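Local coordinates for globin protein (Ramazzottius varieornatus, PDB 5ZIQ) that binds heme with two histidines as axial ligands of its iron and, as a globin, probably also binds oxygen, though its physiological role is unknown, at residues 19-24 and 103-108; 35-40 and 140-145; 49-54 and 70-75; 133-138 and 156-161. One frame throughout, in Å; residues are numbered along the deposited sequence. Where two conformers were deposited one is given.

How the interactions relate
From the N terminus, the loop 19-24 folds back on helix 102-115 in interaction 1, closing a long loop. The next helix, 25-38, ends against the end of helix 127-142 in interaction 2; its segments alternate with those of interaction 1, so the two contacts cross. Interaction 3, the short closure between helix 42-56 and helix 72-76, is nested inside both loops. Interaction 4 opens after interactions 1 and 3 have closed and pairs helix 127-142 with helix 148-170 near the centre of the chain. It crosses interaction 2, sharing helix 127-142, and touches all three others: W160 packs on L105 and P22, F38 on L134 and L138, and M49 on L134. Together they tie periphery to core.

Interaction 1. Residues 19-24 and 103-108. With EDO (1,2-ethanediol), chain I; SO4 (sulfate ion), chain F.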
loop_
_atom_site.group_PDB
_atom_site.type_symbol
_atom_site.label_atom_id
_atom_site.label_comp_id
_atom_site.label_asym_id
_atom_site.label_seq_id
_atom_site.Cartn_x
_atom_site.Cartn_y
_atom_site.Cartn_z
ATOM N N PRO A 19 -3.534 -22.485 1.134
ATOM C CA PRO A 19 -2.219 -22.376 1.793
ATOM C C PRO A 19 -1.208 -21.487 1.073
ATOM O O PRO A 19 -0.161 -21.185 1.650
ATOM C CB PRO A 19 -1.710 -23.826 1.849
ATOM C CG PRO A 19 -2.453 -24.531 0.770
ATOM C CD PRO A 19 -3.785 -23.850 0.632
ATOM N N ARG A 20 -1.503 -21.053 -0.159
ATOM C CA ARG A 20 -0.656 -20.063 -0.839
ATOM C C ARG A 20 -0.764 -18.682 -0.180
ATOM O O ARG A 20 0.147 -17.870 -0.294
ATOM C CB ARG A 20 -1.027 -19.951 -2.321
ATOM C CG ARG A 20 -0.666 -21.197 -3.130
ATOM C CD ARG A 20 -1.070 -21.042 -4.580
ATOM N NE ARG A 20 -2.522 -21.025 -4.680
ATOM C CZ ARG A 20 -3.186 -20.674 -5.776
ATOM N NH1 ARG A 20 -2.529 -20.299 -6.857
ATOM N NH2 ARG A 20 -4.506 -20.697 -5.777
ATOM N N PHE A 21 -1.889 -18.430 0.486
ATOM C CA PHE A 21 -2.134 -17.179 1.193
ATOM C C PHE A 21 -1.450 -17.303 2.560
ATOM O O PHE A 21 -1.546 -18.338 3.180
ATOM C CB PHE A 21 -3.641 -16.960 1.342
ATOM C CG PHE A 21 -3.999 -15.582 1.822
ATOM C CD1 PHE A 21 -3.848 -14.493 0.976
ATOM C CD2 PHE A 21 -4.421 -15.372 3.121
ATOM C CE1 PHE A 21 -4.155 -13.197 1.418
ATOM C CE2 PHE A 21 -4.718 -14.080 3.582
ATOM C CZ PHE A 21 -4.600 -13.005 2.716
ATOM N N PRO A 22 -0.736 -16.246 3.014
ATOM C CA PRO A 22 0.105 -16.445 4.210
ATOM C C PRO A 22 -0.670 -16.639 5.508
ATOM O O PRO A 22 -0.219 -17.348 6.393
ATOM C CB PRO A 22 0.949 -15.159 4.254
ATOM C CG PRO A 22 0.147 -14.136 3.480
ATOM C CD PRO A 22 -0.490 -14.929 2.381
ATOM N N LEU A 23 -1.809 -15.962 5.656
ATOM C CA LEU A 23 -2.495 -15.946 6.957
ATOM C C LEU A 23 -3.350 -17.171 7.204
ATOM O O LEU A 23 -4.005 -17.668 6.277
ATOM C CB LEU A 23 -3.379 -14.686 7.079
ATOM C CG LEU A 23 -2.651 -13.351 6.874
ATOM C CD1 LEU A 23 -3.692 -12.223 6.945
ATOM C CD2 LEU A 23 -1.540 -13.172 7.912
ATOM N N THR A 24 -3.377 -17.631 8.450
ATOM C CA THR A 24 -4.340 -18.666 8.846
ATOM C C THR A 24 -5.757 -18.142 8.677
ATOM O O THR A 24 -5.945 -16.930 8.532
ATOM C CB THR A 24 -4.166 -19.041 10.315
ATOM O OG1 THR A 24 -4.458 -17.886 11.124
ATOM C CG2 THR A 24 -2.743 -19.523 10.595
ATOM N N ASP A 103 -5.202 -16.701 -7.028
ATOM C CA ASP A 103 -4.697 -16.609 -8.405
ATOM C C ASP A 103 -4.814 -15.201 -8.969
ATOM O O ASP A 103 -3.881 -14.661 -9.561
ATOM C CB ASP A 103 -5.374 -17.644 -9.287
ATOM C CG ASP A 103 -4.990 -19.032 -8.857
ATOM O OD1 ASP A 103 -3.849 -19.410 -9.107
ATOM O OD2 ASP A 103 -5.780 -19.698 -8.185
ATOM N N ILE A 104 -5.971 -14.584 -8.706
ATOM C CA ILE A 104 -6.285 -13.197 -9.103
ATOM C C ILE A 104 -5.438 -12.168 -8.341
ATOM O O ILE A 104 -4.903 -11.235 -8.932
ATOM C CB ILE A 104 -7.785 -12.889 -8.895
ATOM C CG1 ILE A 104 -8.639 -13.582 -9.962
ATOM C CG2 ILE A 104 -8.043 -11.391 -8.924
ATOM C CD1 ILE A 104 -10.095 -13.155 -9.924
ATOM N N LEU A 105 -5.298 -12.387 -7.036
ATOM C CA LEU A 105 -4.449 -11.583 -6.142
ATOM C C LEU A 105 -3.020 -11.541 -6.688
ATOM O O LEU A 105 -2.416 -10.463 -6.812
ATOM C CB LEU A 105 -4.512 -12.201 -4.741
ATOM C CG LEU A 105 -3.657 -11.714 -3.587
ATOM C CD1 LEU A 105 -3.949 -10.266 -3.307
ATOM C CD2 LEU A 105 -4.058 -12.548 -2.391
ATOM N N LEU A 106 -2.517 -12.705 -7.119
ATOM C CA LEU A 106 -1.167 -12.754 -7.693
ATOM C C LEU A 106 -1.043 -11.993 -9.014
ATOM O O LEU A 106 -0.088 -11.258 -9.212
ATOM C CB LEU A 106 -0.692 -14.202 -7.855
ATOM C CG LEU A 106 -0.496 -15.005 -6.557
ATOM C CD1 LEU A 106 -0.279 -16.470 -6.903
ATOM C CD2 LEU A 106 0.645 -14.468 -5.704
ATOM N N THR A 107 -2.029 -12.151 -9.903
ATOM C CA THR A 107 -2.083 -11.409 -11.168
ATOM C C THR A 107 -2.028 -9.895 -10.881
ATOM O O THR A 107 -1.232 -9.153 -11.484
ATOM C CB THR A 107 -3.376 -11.773 -11.921
ATOM O OG1 THR A 107 -3.303 -13.148 -12.321
ATOM C CG2 THR A 107 -3.587 -10.865 -13.169
ATOM N N ASN A 108 -2.836 -9.455 -9.924
ATOM C CA ASN A 108 -2.962 -8.022 -9.650
ATOM C C ASN A 108 -1.692 -7.448 -9.050
ATOM O O ASN A 108 -1.234 -6.381 -9.479
ATOM C CB ASN A 108 -4.162 -7.758 -8.742
ATOM C CG ASN A 108 -5.485 -7.985 -9.444
ATOM O OD1 ASN A 108 -5.572 -7.906 -10.671
ATOM N ND2 ASN A 108 -6.521 -8.282 -8.666
HETATM C C1 EDO I . 0.009 -16.528 9.785
HETATM O O1 EDO I . -1.374 -16.466 10.161
HETATM C C2 EDO I . 0.935 -16.558 10.997
HETATM O O2 EDO I . 0.810 -17.732 11.810
HETATM S S SO4 F . -4.455 -20.231 14.147
HETATM O O1 SO4 F . -4.654 -20.081 15.603
HETATM O O2 SO4 F . -3.079 -20.736 13.929
HETATM O O3 SO4 F . -5.401 -21.244 13.640
HETATM O O4 SO4 F . -4.787 -18.916 13.578
#
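The segment leading into the first helix of the globin fold is clasped to helix 102-115 by a two-pronged salt bridge between R20 and D103. For the conformer of D103 described, NH1 of R20 reaches OD1 of D103 at 2.8 Å and NH2 of R20 reaches OD2 of D103 at 2.9 Å, both nearly straight. Each oxygen lies almost in the guanidinium plane, yet both nitrogens stand above the carboxylate plane, because the two flat groups are turned 51° from each other. A bend at chi3 (-68°) swings the guanidinium toward the helix; its NH2 also has D18 as a salt-bridge partner, which would share the positive charge. Beneath this surface pair the contact turns apolar. The edge of the F21 ring, CD1 and CE1, meets CD2 of L105, with CE1 3.9 Å from that methyl, while P22 CD lies over one ring face. L105 continues inward onto W160 of helix 148-170, the last globin helix. At the far end T24 is the N-cap of helix 25-38, its OG1 bonded to D27 N; T24 OG1 also donates to O4 of a sulfate at 2.7 Å, and T24 N to O1 of an ethanediol at 2.9 Å.

Interaction 2. Residues 35-40 and 140-145; sequences WKTFSR and TTLADA
With CG anti to the backbone N (chi1 -178°), F38 sends its ring across to T141, whose own CG2 is likewise anti to N and lies beside the ring. The two side chains cross at about a right angle. CD1 of F38 is 3.8 Å from both CB and CG2 of T141, and CE1 of F38 is 3.8 Å from OG1 of T141, which sits at the ring edge, near its plane. That hydroxyl is bonded to the A137 carbonyl of its own helix. The residue just before F38, T37, places CG2 3.8 Å from CD2 of L142; the same leucine methyl lies 4.0 Å from the backbone N of F38 and 4.3 Å from its CB, covering the base of the phenylalanine. The contact thus joins the C-terminal ends of helix 25-38 and helix 127-142. F38 also packs on L134, A137 and L138, on I89 of helix 79-97 and on A45 of helix 42-56, while its CD2 lies 3.6 Å above the W35 ring, offset toward the rim. An alanine in place of F38 would probably open a gap among these helices and leave T141 and W35 without their aromatic neighbour. Since the contact between the two helix ends is made of van der Waals packing, its hold depends on the fit of shapes rather than on charge.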
loop_
_atom_site.group_PDB
_atom_site.type_symbol
_atom_site.label_atom_id
_atom_site.label_comp_id
_atom_site.label_asym_id
_atom_site.label_seq_id
_atom_site.Cartn_x
_atom_site.Cartn_y
_atom_site.Cartn_z
ATOM N N TRP A 35 -9.463 -4.226 7.992
ATOM C CA TRP A 35 -9.384 -3.472 6.755
ATOM C C TRP A 35 -10.715 -2.824 6.419
ATOM O O TRP A 35 -10.721 -1.737 5.849
ATOM C CB TRP A 35 -8.937 -4.351 5.583
ATOM C CG TRP A 35 -8.623 -3.530 4.389
ATOM C CD1 TRP A 35 -9.449 -3.244 3.355
ATOM C CD2 TRP A 35 -7.380 -2.851 4.116
ATOM N NE1 TRP A 35 -8.807 -2.443 2.445
ATOM C CE2 TRP A 35 -7.529 -2.194 2.879
ATOM C CE3 TRP A 35 -6.145 -2.770 4.785
ATOM C CZ2 TRP A 35 -6.493 -1.441 2.298
ATOM C CZ3 TRP A 35 -5.111 -2.047 4.205
ATOM C CH2 TRP A 35 -5.287 -1.378 2.973
ATOM N N LYS A 36 -11.822 -3.505 6.738
ATOM C CA LYS A 36 -13.144 -2.953 6.429
ATOM C C LYS A 36 -13.262 -1.588 7.099
ATOM O O LYS A 36 -13.671 -0.606 6.461
ATOM C CB LYS A 36 -14.304 -3.908 6.826
ATOM C CG LYS A 36 -15.680 -3.419 6.348
ATOM C CD LYS A 36 -15.717 -3.312 4.835
ATOM C CE LYS A 36 -17.102 -2.989 4.316
ATOM N NZ LYS A 36 -17.056 -2.503 2.901
ATOM N N THR A 37 -12.842 -1.510 8.361
ATOM C CA THR A 37 -12.805 -0.234 9.080
ATOM C C THR A 37 -11.891 0.804 8.400
ATOM O O THR A 37 -12.300 1.947 8.131
ATOM C CB THR A 37 -12.410 -0.458 10.547
ATOM O OG1 THR A 37 -13.333 -1.394 11.120
ATOM C CG2 THR A 37 -12.437 0.855 11.340
ATOM N N PHE A 38 -10.663 0.401 8.104
ATOM C CA PHE A 38 -9.681 1.289 7.477
ATOM C C PHE A 38 -10.140 1.832 6.124
ATOM O O PHE A 38 -9.834 2.981 5.759
ATOM C CB PHE A 38 -8.392 0.499 7.291
ATOM C CG PHE A 38 -7.267 1.291 6.689
ATOM C CD1 PHE A 38 -6.724 2.391 7.366
ATOM C CD2 PHE A 38 -6.757 0.951 5.431
ATOM C CE1 PHE A 38 -5.666 3.112 6.812
ATOM C CE2 PHE A 38 -5.695 1.673 4.874
ATOM C CZ PHE A 38 -5.148 2.756 5.567
ATOM N N SER A 39 -10.877 1.003 5.389
ATOM C CA SER A 39 -11.243 1.309 4.012
ATOM C C SER A 39 -12.321 2.357 3.892
ATOM O O SER A 39 -12.673 2.712 2.779
ATOM C CB SER A 39 -11.659 0.036 3.266
ATOM O OG SER A 39 -12.928 -0.405 3.690
ATOM N N ARG A 40 -12.833 2.848 5.025
ATOM C CA ARG A 40 -13.916 3.841 4.988
ATOM C C ARG A 40 -13.490 5.111 4.223
ATOM O O ARG A 40 -14.303 5.739 3.525
ATOM C CB ARG A 40 -14.376 4.173 6.414
ATOM C CG ARG A 40 -15.512 5.204 6.503
ATOM C CD ARG A 40 -16.784 4.804 5.742
ATOM N NE ARG A 40 -17.756 5.903 5.780
ATOM C CZ ARG A 40 -17.713 6.995 5.025
ATOM N NH1 ARG A 40 -16.768 7.167 4.104
ATOM N NH2 ARG A 40 -18.633 7.940 5.189
ATOM N N THR A 140 -2.461 5.381 12.359
ATOM C CA THR A 140 -3.065 6.699 12.577
ATOM C C THR A 140 -4.585 6.621 12.471
ATOM O O THR A 140 -5.312 7.210 13.277
ATOM C CB THR A 140 -2.501 7.741 11.589
ATOM O OG1 THR A 140 -1.072 7.703 11.631
ATOM C CG2 THR A 140 -2.957 9.155 11.936
ATOM N N THR A 141 -5.067 5.865 11.494
ATOM C CA THR A 141 -6.494 5.808 11.215
ATOM C C THR A 141 -7.201 4.882 12.188
ATOM O O THR A 141 -8.265 5.214 12.717
ATOM C CB THR A 141 -6.727 5.336 9.768
ATOM O OG1 THR A 141 -6.057 6.236 8.874
ATOM C CG2 THR A 141 -8.197 5.267 9.429
ATOM N N LEU A 142 -6.622 3.701 12.403
ATOM C CA LEU A 142 -7.247 2.723 13.280
ATOM C C LEU A 142 -7.060 3.045 14.764
ATOM O O LEU A 142 -7.841 2.579 15.594
ATOM C CB LEU A 142 -6.718 1.314 12.956
ATOM C CG LEU A 142 -7.132 0.706 11.604
ATOM C CD1 LEU A 142 -6.366 -0.579 11.337
ATOM C CD2 LEU A 142 -8.627 0.424 11.583
ATOM N N ALA A 143 -6.023 3.832 15.084
ATOM C CA ALA A 143 -5.741 4.275 16.469
ATOM C C ALA A 143 -5.709 3.066 17.426
ATOM O O ALA A 143 -4.955 2.117 17.156
ATOM C CB ALA A 143 -6.720 5.373 16.909
ATOM N N ASP A 144 -6.541 3.037 18.472
ATOM C CA ASP A 144 -6.548 1.891 19.420
ATOM C C ASP A 144 -6.931 0.540 18.815
ATOM O O ASP A 144 -6.573 -0.503 19.372
ATOM C CB ASP A 144 -7.403 2.168 20.668
ATOM C CG ASP A 144 -6.788 3.214 21.587
ATOM O OD1 ASP A 144 -5.703 3.760 21.270
ATOM O OD2 ASP A 144 -7.404 3.498 22.633
ATOM N N ALA A 145 -7.636 0.559 17.682
ATOM C CA ALA A 145 -7.945 -0.668 16.949
ATOM C C ALA A 145 -6.703 -1.292 16.294
ATOM O O ALA A 145 -6.749 -2.442 15.891
ATOM C CB ALA A 145 -9.042 -0.441 15.915
#

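Interaction 3. Residues 49-54 and 70-75; sequences MLLKLF and KTPDQL
Segments 49-54 and 70-75 come closest at L51 and P72, whose CA atoms are 6.8 Å apart. L51 does the work on its side: its CD2 meets CB of P72 at 4.0 Å and CD1 of L75 at 4.1 Å, so one methyl touches both residues. The side chains of L51 and P72 cross at a slant, L51 CD1 also approaching the proline CB. F81 of helix 79-97 packs on L51 as well, and F67 on L75. The turn that presents P72 and L75 is fixed by T71 and Q74: Q74 N gives a hydrogen bond to OG1 of T71 at 3.1 Å, and T71 N returns one to OE1 of Q74 at 2.9 Å, the donor tilted 22° from the amide carbonyl plane. This reciprocal pair is a capping box, with T71 as N-cap and proline as the first helical residue. It starts a short helix of the globin fold, packed on helix 42-56, whose L53 lines the heme pocket.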
loop_
_atom_site.group_PDB
_atom_site.type_symbol
_atom_site.label_atom_id
_atom_site.label_comp_id
_atom_site.label_asym_id
_atom_site.label_seq_id
_atom_site.Cartn_x
_atom_site.Cartn_y
_atom_site.Cartn_z
ATOM N N MET A 49 -0.423 8.207 3.000
ATOM C CA MET A 49 0.721 7.342 2.656
ATOM C C MET A 49 1.773 8.078 1.874
ATOM O O MET A 49 2.965 7.982 2.220
ATOM C CB MET A 49 0.274 6.135 1.868
ATOM C CG MET A 49 -0.614 5.231 2.690
ATOM S SD MET A 49 -1.343 3.942 1.689
ATOM C CE MET A 49 0.206 3.168 1.256
ATOM N N LEU A 50 1.352 8.770 0.809
ATOM C CA LEU A 50 2.320 9.483 -0.035
ATOM C C LEU A 50 2.998 10.624 0.696
ATOM O O LEU A 50 4.202 10.790 0.566
ATOM C CB LEU A 50 1.713 9.978 -1.351
ATOM C CG LEU A 50 1.335 8.892 -2.379
ATOM C CD1 LEU A 50 0.823 9.556 -3.645
ATOM C CD2 LEU A 50 2.451 7.916 -2.727
ATOM N N LEU A 51 2.240 11.389 1.481
ATOM C CA LEU A 51 2.835 12.453 2.291
ATOM C C LEU A 51 3.852 11.883 3.277
ATOM O O LEU A 51 4.921 12.482 3.463
ATOM C CB LEU A 51 1.772 13.309 2.992
ATOM C CG LEU A 51 0.852 14.067 2.032
ATOM C CD1 LEU A 51 -0.249 14.772 2.798
ATOM C CD2 LEU A 51 1.594 15.023 1.081
ATOM N N LYS A 52 3.569 10.711 3.853
ATOM C CA LYS A 52 4.525 10.067 4.758
ATOM C C LYS A 52 5.773 9.616 3.992
ATOM O O LYS A 52 6.904 9.797 4.470
ATOM C CB LYS A 52 3.892 8.916 5.540
ATOM C CG LYS A 52 4.783 8.306 6.613
ATOM C CD LYS A 52 5.075 9.284 7.741
ATOM C CE LYS A 52 5.542 8.532 8.965
ATOM N NZ LYS A 52 5.901 9.461 10.067
ATOM N N LEU A 53 5.575 9.062 2.792
ATOM C CA LEU A 53 6.728 8.665 1.967
ATOM C C LEU A 53 7.688 9.826 1.747
ATOM O O LEU A 53 8.917 9.672 1.843
ATOM C CB LEU A 53 6.262 8.123 0.617
ATOM C CG LEU A 53 7.347 7.609 -0.336
ATOM C CD1 LEU A 53 8.038 6.343 0.171
ATOM C CD2 LEU A 53 6.738 7.369 -1.709
ATOM N N PHE A 54 7.114 10.994 1.473
ATOM C CA PHE A 54 7.904 12.168 1.146
ATOM C C PHE A 54 8.639 12.700 2.376
ATOM O O PHE A 54 9.685 13.327 2.222
ATOM C CB PHE A 54 7.055 13.266 0.491
ATOM C CG PHE A 54 6.348 12.849 -0.780
ATOM C CD1 PHE A 54 6.795 11.779 -1.569
ATOM C CD2 PHE A 54 5.216 13.557 -1.203
ATOM C CE1 PHE A 54 6.115 11.421 -2.736
ATOM C CE2 PHE A 54 4.555 13.220 -2.373
ATOM C CZ PHE A 54 4.995 12.142 -3.141
ATOM N N LYS A 70 5.207 21.895 -4.444
ATOM C CA LYS A 70 3.883 21.952 -3.814
ATOM C C LYS A 70 3.931 21.431 -2.374
ATOM O O LYS A 70 4.503 20.363 -2.104
ATOM C CB LYS A 70 2.842 21.180 -4.631
ATOM C CG LYS A 70 2.558 21.770 -6.003
ATOM C CD LYS A 70 1.593 20.884 -6.770
ATOM C CE LYS A 70 1.322 21.421 -8.165
ATOM N NZ LYS A 70 0.328 22.531 -8.160
ATOM N N THR A 71 3.332 22.190 -1.460
ATOM C CA THR A 71 3.242 21.810 -0.047
ATOM C C THR A 71 2.199 20.710 0.132
ATOM O O THR A 71 1.338 20.541 -0.742
ATOM C CB THR A 71 2.815 23.005 0.842
ATOM O OG1 THR A 71 1.489 23.432 0.490
ATOM C CG2 THR A 71 3.795 24.176 0.726
ATOM N N PRO A 72 2.267 19.955 1.252
ATOM C CA PRO A 72 1.186 19.016 1.582
ATOM C C PRO A 72 -0.237 19.603 1.515
ATOM O O PRO A 72 -1.144 18.918 1.021
ATOM C CB PRO A 72 1.545 18.564 3.003
ATOM C CG PRO A 72 3.041 18.577 2.999
ATOM C CD PRO A 72 3.452 19.726 2.112
ATOM N N ASP A 73 -0.427 20.846 1.968
ATOM C CA ASP A 73 -1.733 21.517 1.838
ATOM C C ASP A 73 -2.149 21.743 0.374
ATOM O O ASP A 73 -3.305 21.500 0.018
ATOM C CB ASP A 73 -1.774 22.836 2.626
ATOM C CG ASP A 73 -1.827 22.624 4.133
ATOM O OD1 ASP A 73 -2.393 21.608 4.603
ATOM O OD2 ASP A 73 -1.311 23.496 4.856
ATOM N N GLN A 74 -1.196 22.171 -0.458
ATOM C CA GLN A 74 -1.419 22.385 -1.896
ATOM C C GLN A 74 -1.650 21.079 -2.650
ATOM O O GLN A 74 -2.346 21.048 -3.677
ATOM C CB GLN A 74 -0.239 23.117 -2.514
ATOM C CG GLN A 74 -0.226 24.611 -2.219
ATOM C CD GLN A 74 1.102 25.265 -2.540
ATOM O OE1 GLN A 74 2.132 24.595 -2.656
ATOM N NE2 GLN A 74 1.089 26.589 -2.670
ATOM N N LEU A 75 -1.052 20.008 -2.138
ATOM C CA LEU A 75 -1.254 18.674 -2.697
ATOM C C LEU A 75 -2.596 18.050 -2.361
ATOM O O LEU A 75 -3.130 17.333 -3.199
ATOM C CB LEU A 75 -0.120 17.735 -2.280
ATOM C CG LEU A 75 1.232 18.039 -2.930
ATOM C CD1 LEU A 75 2.321 17.243 -2.231
ATOM C CD2 LEU A 75 1.245 17.756 -4.431
#

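Interaction 4. Residues 133-138 and 156-161; sequences CLVFAL and IWISWT
I158 pushes its CD1 methyl into a group of three side chains on helix 127-142, overlapping L134 most broadly. CD2 of L134 lies 3.8 Å from I158 CD1 and 3.9 Å from I158 CG1, the two chains running obliquely past each other. V135 offers CG2 to the same methyl at 3.8 Å, and L138 comes up tip to tip, its CD1 4.1 Å from I158 CD1. The reach comes from I158 holding CG1 anti to its carbonyl carbon (chi1 -65°), with CD1 extended beyond it (chi2 168°). Segments 133-138 and 156-161 run roughly antiparallel (148°), their axes approaching to 11.5 Å, a spacing bridged chiefly by I158 and L134. L134 also packs on Y92 of helix 79-97, and its side chain is about 7 Å from the heme. On the other helix, T161 turns OG1 back to the I158 carbonyl at 2.8 Å, satisfying its hydroxyl locally. The side chains that touch are all aliphatic, so dispersion and the exclusion of water hold this buried pairing together.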
loop_
_atom_site.group_PDB
_atom_site.type_symbol
_atom_site.label_atom_id
_atom_site.label_comp_id
_atom_site.label_asym_id
_atom_site.label_seq_id
_atom_site.Cartn_x
_atom_site.Cartn_y
_atom_site.Cartn_z
ATOM N N CYS A 133 4.795 3.351 5.195
ATOM C CA CYS A 133 3.785 4.388 4.932
ATOM C C CYS A 133 2.375 3.859 5.100
ATOM O O CYS A 133 1.537 4.531 5.702
ATOM C CB CYS A 133 3.975 4.999 3.553
ATOM S SG CYS A 133 5.596 5.763 3.392
ATOM N N LEU A 134 2.119 2.652 4.584
ATOM C CA LEU A 134 0.842 1.990 4.825
ATOM C C LEU A 134 0.647 1.706 6.305
ATOM O O LEU A 134 -0.420 1.979 6.838
ATOM C CB LEU A 134 0.705 0.702 4.001
ATOM C CG LEU A 134 -0.611 -0.051 4.218
ATOM C CD1 LEU A 134 -1.861 0.795 3.954
ATOM C CD2 LEU A 134 -0.599 -1.291 3.327
ATOM N N VAL A 135 1.680 1.183 6.967
ATOM C CA VAL A 135 1.609 0.983 8.429
ATOM C C VAL A 135 1.265 2.285 9.171
ATOM O O VAL A 135 0.405 2.296 10.055
ATOM C CB VAL A 135 2.906 0.336 8.962
ATOM C CG1 VAL A 135 2.996 0.412 10.479
ATOM C CG2 VAL A 135 2.990 -1.103 8.477
ATOM N N PHE A 136 1.922 3.377 8.794
ATOM C CA PHE A 136 1.621 4.689 9.377
ATOM C C PHE A 136 0.149 5.051 9.223
ATOM O O PHE A 136 -0.490 5.492 10.179
ATOM C CB PHE A 136 2.500 5.787 8.783
ATOM C CG PHE A 136 2.174 7.156 9.307
ATOM C CD1 PHE A 136 2.504 7.515 10.616
ATOM C CD2 PHE A 136 1.508 8.079 8.501
ATOM C CE1 PHE A 136 2.201 8.779 11.096
ATOM C CE2 PHE A 136 1.197 9.349 8.980
ATOM C CZ PHE A 136 1.536 9.690 10.282
ATOM N N ALA A 137 -0.380 4.886 8.012
ATOM C CA ALA A 137 -1.781 5.212 7.772
ATOM C C ALA A 137 -2.703 4.308 8.580
ATOM O O ALA A 137 -3.697 4.773 9.131
ATOM C CB ALA A 137 -2.111 5.149 6.291
ATOM N N LEU A 138 -2.374 3.017 8.633
ATOM C CA LEU A 138 -3.127 2.066 9.469
ATOM C C LEU A 138 -3.124 2.461 10.950
ATOM O O LEU A 138 -4.174 2.525 11.562
ATOM C CB LEU A 138 -2.598 0.641 9.281
ATOM C CG LEU A 138 -2.953 -0.027 7.948
ATOM C CD1 LEU A 138 -2.027 -1.214 7.720
ATOM C CD2 LEU A 138 -4.425 -0.452 7.915
ATOM N N ILE A 156 2.950 -9.343 8.438
ATOM C CA ILE A 156 3.044 -10.553 7.614
ATOM C C ILE A 156 2.446 -10.313 6.230
ATOM O O ILE A 156 3.044 -10.641 5.182
ATOM C CB ILE A 156 2.283 -11.737 8.267
ATOM C CG1 ILE A 156 2.963 -12.133 9.592
ATOM C CG2 ILE A 156 2.200 -12.931 7.301
ATOM C CD1 ILE A 156 2.143 -13.093 10.456
ATOM N N TRP A 157 1.241 -9.755 6.226
ATOM C CA TRP A 157 0.504 -9.607 4.979
ATOM C C TRP A 157 1.131 -8.528 4.091
ATOM O O TRP A 157 1.294 -8.729 2.883
ATOM C CB TRP A 157 -0.971 -9.316 5.289
ATOM C CG TRP A 157 -1.806 -9.049 4.065
ATOM C CD1 TRP A 157 -2.351 -9.971 3.222
ATOM C CD2 TRP A 157 -2.191 -7.773 3.583
ATOM N NE1 TRP A 157 -3.078 -9.336 2.237
ATOM C CE2 TRP A 157 -2.990 -7.981 2.430
ATOM C CE3 TRP A 157 -1.936 -6.458 4.015
ATOM C CZ2 TRP A 157 -3.538 -6.917 1.691
ATOM C CZ3 TRP A 157 -2.489 -5.398 3.285
ATOM C CH2 TRP A 157 -3.271 -5.641 2.125
ATOM N N ILE A 158 1.498 -7.386 4.669
ATOM C CA ILE A 158 2.128 -6.329 3.853
ATOM C C ILE A 158 3.441 -6.844 3.259
ATOM O O ILE A 158 3.701 -6.611 2.073
ATOM C CB ILE A 158 2.339 -5.024 4.657
ATOM C CG1 ILE A 158 0.980 -4.427 5.040
ATOM C CG2 ILE A 158 3.156 -4.006 3.856
ATOM C CD1 ILE A 158 1.066 -3.308 6.058
ATOM N N SER A 159 4.243 -7.550 4.062
ATOM C CA SER A 159 5.495 -8.150 3.558
ATOM C C SER A 159 5.246 -9.089 2.377
ATOM O O SER A 159 5.941 -9.017 1.363
ATOM C CB SER A 159 6.239 -8.895 4.667
ATOM O OG SER A 159 6.774 -7.972 5.589
ATOM N N TRP A 160 4.227 -9.934 2.507
ATOM C CA TRP A 160 3.902 -10.901 1.466
ATOM C C TRP A 160 3.478 -10.170 0.183
ATOM O O TRP A 160 3.946 -10.513 -0.916
ATOM C CB TRP A 160 2.822 -11.844 1.978
ATOM C CG TRP A 160 2.368 -12.874 0.989
ATOM C CD1 TRP A 160 2.891 -14.131 0.814
ATOM C CD2 TRP A 160 1.297 -12.751 0.061
ATOM N NE1 TRP A 160 2.206 -14.793 -0.183
ATOM C CE2 TRP A 160 1.219 -13.974 -0.652
ATOM C CE3 TRP A 160 0.381 -11.726 -0.244
ATOM C CZ2 TRP A 160 0.274 -14.203 -1.655
ATOM C CZ3 TRP A 160 -0.562 -11.956 -1.241
ATOM C CH2 TRP A 160 -0.607 -13.183 -1.938
ATOM N N THR A 161 2.626 -9.146 0.306
ATOM C CA THR A 161 2.270 -8.367 -0.894
ATOM C C THR A 161 3.487 -7.744 -1.567
ATOM O O THR A 161 3.564 -7.759 -2.797
ATOM C CB THR A 161 1.205 -7.255 -0.650
ATOM O OG1 THR A 161 1.731 -6.207 0.184
ATOM C CG2 THR A 161 -0.041 -7.841 -0.026
#